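Local coordinates for Rab GTPase binding effector protein 1 (Homo sapiens, PDB 1TU3) that probably acts as an effector of Rab GTPases, binding the small GTPase through a coiled-coil dimer of long helices, at residues Glu50-Ala55 against Arg62-Asp67. Numbering follows the deposited sequence.
Sequences ERIRQA and RAILND
The guanidinium of R51 has the CG2 methyl of I64 over the centre of one face, 3.9 Å above its plane, and D67 at its edge. There NH1 donates to OD2 of D67 at 3.0 Å, a fairly straight hydrogen bond (161°) within a salt bridge. It lies nearly in the guanidinium plane, but it meets OD2 on the anti side and tilted out of the carboxylate plane, since the two flat groups are turned well away from each other. Arginine suits the partly exposed border of the contact: its methylenes run past I64 in the opposite direction, and a bend at chi3 (-82°) helps bring the charged end to the carboxylate.

Beneath this polar lid I64 is buried and fills the centre of the contact. With CG1 beside the backbone N (chi1 -65°) and CG2 anti to it, the two branches part: CG2 packs on CG1 of I52 at 3.6 Å, while CD1 lies 3.7 Å from the backbone C of R51 and 4.0 Å from CB of A55. The small alanine just past the helix end offers a methyl to CD1, whereas the branched isoleucines present broad, stiff apolar surfaces. CD1 of I52 extends farther, reaching CD2 of L65 at 3.8 Å roughly at right angles. A type I turn from I64 to D67 then carries the chain on to the aspartate.

The contact folds the short helix 58-64 back against the C-terminal end of the long helix 20-54 as a helical hairpin, to which I61 also contributes by touching I52 and A55. L49 of the second subunit packs on both I52 and L65, extending the apolar seam into the dimer, while E50 hydrogen-bonds to the other protein in the assembly.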
ATOM      1  N   GLU G  50     -11.846   3.940  -0.727  1.00 41.68           N
ATOM      2  CA  GLU G  50     -13.168   3.451  -1.006  1.00 41.74           C
ATOM      3  C   GLU G  50     -14.162   4.338  -0.255  1.00 42.03           C
ATOM      4  O   GLU G  50     -15.105   4.827  -0.844  1.00 42.29           O
ATOM      5  CB  GLU G  50     -13.279   1.975  -0.563  1.00 48.13           C
ATOM      6  CG  GLU G  50     -14.678   1.378  -0.681  1.00 57.78           C
ATOM      7  CD  GLU G  50     -15.320   1.610  -2.049  1.00 62.04           C
ATOM      8  OE1 GLU G  50     -14.581   1.707  -3.063  1.00 53.20           O
ATOM      9  OE2 GLU G  50     -16.567   1.685  -2.099  1.00 62.19           O
ATOM     10  N   ARG G  51     -13.925   4.570   1.033  1.00 43.42           N
ATOM     11  CA  ARG G  51     -14.691   5.576   1.758  1.00 43.90           C
ATOM     12  C   ARG G  51     -14.845   6.853   0.924  1.00 51.35           C
ATOM     13  O   ARG G  51     -15.952   7.327   0.710  1.00 46.05           O
ATOM     14  CB  ARG G  51     -14.021   5.930   3.072  1.00 43.94           C
ATOM     15  CG  ARG G  51     -14.265   4.950   4.193  1.00 50.69           C
ATOM     16  CD  ARG G  51     -13.984   5.629   5.537  1.00 63.22           C
ATOM     17  NE  ARG G  51     -12.566   5.644   5.872  1.00 87.30           N
ATOM     18  CZ  ARG G  51     -12.015   6.452   6.775  1.00 95.27           C
ATOM     19  NH1 ARG G  51     -12.774   7.323   7.430  1.00 94.01           N
ATOM     20  NH2 ARG G  51     -10.710   6.378   7.031  1.00 96.17           N
ATOM     21  N   ILE G  52     -13.732   7.401   0.450  1.00 47.73           N
ATOM     22  CA  ILE G  52     -13.787   8.597  -0.379  1.00 53.03           C
ATOM     23  C   ILE G  52     -14.680   8.412  -1.607  1.00 53.58           C
ATOM     24  O   ILE G  52     -15.428   9.309  -1.977  1.00 51.10           O
ATOM     25  CB  ILE G  52     -12.375   9.015  -0.828  1.00 45.50           C
ATOM     26  CG1 ILE G  52     -11.646   9.662   0.359  1.00 34.95           C
ATOM     27  CG2 ILE G  52     -12.453   9.964  -2.021  1.00 38.21           C
ATOM     28  CD1 ILE G  52     -10.187   9.876   0.102  1.00 43.07           C
ATOM     29  N   ARG G  53     -14.602   7.242  -2.226  1.00 50.07           N
ATOM     30  CA  ARG G  53     -15.448   6.919  -3.363  1.00 46.15           C
ATOM     31  C   ARG G  53     -16.921   6.968  -2.980  1.00 50.04           C
ATOM     32  O   ARG G  53     -17.790   7.171  -3.822  1.00 46.10           O
ATOM     33  CB  ARG G  53     -15.115   5.513  -3.871  1.00 58.63           C
ATOM     34  CG  ARG G  53     -14.987   5.418  -5.382  1.00 63.03           C
ATOM     35  CD  ARG G  53     -15.956   4.431  -5.965  1.00 68.91           C
ATOM     36  NE  ARG G  53     -15.852   3.104  -5.367  1.00 73.77           N
ATOM     37  CZ  ARG G  53     -16.648   2.083  -5.684  1.00 79.16           C
ATOM     38  NH1 ARG G  53     -17.601   2.239  -6.595  1.00 74.38           N
ATOM     39  NH2 ARG G  53     -16.509   0.905  -5.085  1.00 76.96           N
ATOM     40  N   GLN G  54     -17.201   6.764  -1.701  1.00 54.91           N
ATOM     41  CA  GLN G  54     -18.570   6.734  -1.228  1.00 58.11           C
ATOM     42  C   GLN G  54     -18.989   8.080  -0.647  1.00 64.13           C
ATOM     43  O   GLN G  54     -20.151   8.272  -0.294  1.00 69.37           O
ATOM     44  CB  GLN G  54     -18.736   5.644  -0.164  1.00 61.60           C
ATOM     45  CG  GLN G  54     -18.454   4.227  -0.656  1.00 63.39           C
ATOM     46  CD  GLN G  54     -19.370   3.809  -1.786  1.00 67.30           C
ATOM     47  OE1 GLN G  54     -20.575   4.057  -1.741  1.00 72.25           O
ATOM     48  NE2 GLN G  54     -18.811   3.167  -2.800  1.00 63.05           N
ATOM     49  N   ALA G  55     -18.057   9.019  -0.537  1.00 62.24           N
ATOM     50  CA  ALA G  55     -18.375  10.262   0.144  1.00 65.52           C
ATOM     51  C   ALA G  55     -19.375  11.067  -0.677  1.00 72.73           C
ATOM     52  O   ALA G  55     -19.285  11.132  -1.903  1.00 69.18           O
ATOM     53  CB  ALA G  55     -17.114  11.085   0.393  1.00 50.50           C
ATOM     54  N   ARG G  62     -12.653  15.616   2.948  1.00 63.71           N
ATOM     55  CA  ARG G  62     -11.598  16.193   3.776  1.00 59.26           C
ATOM     56  C   ARG G  62     -11.514  15.499   5.126  1.00 59.43           C
ATOM     57  O   ARG G  62     -10.423  15.331   5.673  1.00 63.24           O
ATOM     58  CB  ARG G  62     -11.819  17.684   4.008  1.00 64.02           C
ATOM     59  CG  ARG G  62     -11.451  18.604   2.840  1.00 71.10           C
ATOM     60  CD  ARG G  62     -11.347  20.079   3.315  1.00 81.65           C
ATOM     61  NE  ARG G  62     -12.618  20.638   3.800  1.00 74.55           N
ATOM     62  CZ  ARG G  62     -13.603  21.068   3.012  1.00 71.32           C
ATOM     63  NH1 ARG G  62     -13.484  21.014   1.690  1.00 67.05           N
ATOM     64  NH2 ARG G  62     -14.708  21.554   3.549  1.00 74.50           N
ATOM     65  N   ALA G  63     -12.660  15.106   5.670  1.00 51.07           N
ATOM     66  CA  ALA G  63     -12.673  14.453   6.976  1.00 54.04           C
ATOM     67  C   ALA G  63     -12.043  13.070   6.869  1.00 49.96           C
ATOM     68  O   ALA G  63     -11.245  12.678   7.717  1.00 49.27           O
ATOM     69  CB  ALA G  63     -14.103  14.334   7.504  1.00 56.76           C
ATOM     70  N   ILE G  64     -12.413  12.334   5.824  1.00 45.78           N
ATOM     71  CA  ILE G  64     -11.820  11.028   5.570  1.00 51.58           C
ATOM     72  C   ILE G  64     -10.301  11.168   5.426  1.00 52.80           C
ATOM     73  O   ILE G  64      -9.548  10.395   6.008  1.00 37.69           O
ATOM     74  CB  ILE G  64     -12.385  10.396   4.278  1.00 55.77           C
ATOM     75  CG1 ILE G  64     -13.882  10.107   4.474  1.00 57.38           C
ATOM     76  CG2 ILE G  64     -11.578   9.125   3.907  1.00 47.01           C
ATOM     77  CD1 ILE G  64     -14.625   9.711   3.211  1.00 46.09           C
ATOM     78  N   LEU G  65      -9.863  12.164   4.659  1.00 51.98           N
ATOM     79  CA  LEU G  65      -8.443  12.341   4.414  1.00 55.49           C
ATOM     80  C   LEU G  65      -7.722  12.725   5.694  1.00 57.57           C
ATOM     81  O   LEU G  65      -6.493  12.710   5.747  1.00 56.82           O
ATOM     82  CB  LEU G  65      -8.208  13.405   3.334  1.00 53.41           C
ATOM     83  CG  LEU G  65      -8.372  12.965   1.868  1.00 52.33           C
ATOM     84  CD1 LEU G  65      -8.329  14.166   0.971  1.00 48.56           C
ATOM     85  CD2 LEU G  65      -7.285  11.997   1.469  1.00 44.92           C
ATOM     86  N   ASN G  66      -8.490  13.058   6.728  1.00 59.81           N
ATOM     87  CA  ASN G  66      -7.903  13.542   7.970  1.00 60.78           C
ATOM     88  C   ASN G  66      -8.043  12.560   9.106  1.00 64.34           C
ATOM     89  O   ASN G  66      -7.628  12.834  10.224  1.00 65.06           O
ATOM     90  CB  ASN G  66      -8.535  14.867   8.366  1.00 61.56           C
ATOM     91  CG  ASN G  66      -7.726  16.048   7.904  1.00 72.80           C
ATOM     92  OD1 ASN G  66      -6.642  16.319   8.434  1.00 77.41           O
ATOM     93  ND2 ASN G  66      -8.236  16.759   6.901  1.00 68.31           N
ATOM     94  N   ASP G  67      -8.634  11.410   8.823  1.00 70.35           N
ATOM     95  CA  ASP G  67      -8.818  10.416   9.861  1.00 83.44           C
ATOM     96  C   ASP G  67      -7.492   9.851  10.356  1.00 92.48           C
ATOM     97  O   ASP G  67      -6.458  10.528  10.306  1.00 97.43           O
ATOM     98  CB  ASP G  67      -9.708   9.291   9.356  1.00 84.40           C
ATOM     99  CG  ASP G  67     -10.851   9.009  10.303  1.00 79.14           C
ATOM    100  OD1 ASP G  67     -10.579   8.949  11.519  1.00 79.15           O
ATOM    101  OD2 ASP G  67     -12.006   8.855   9.838  1.00 77.32           O
TER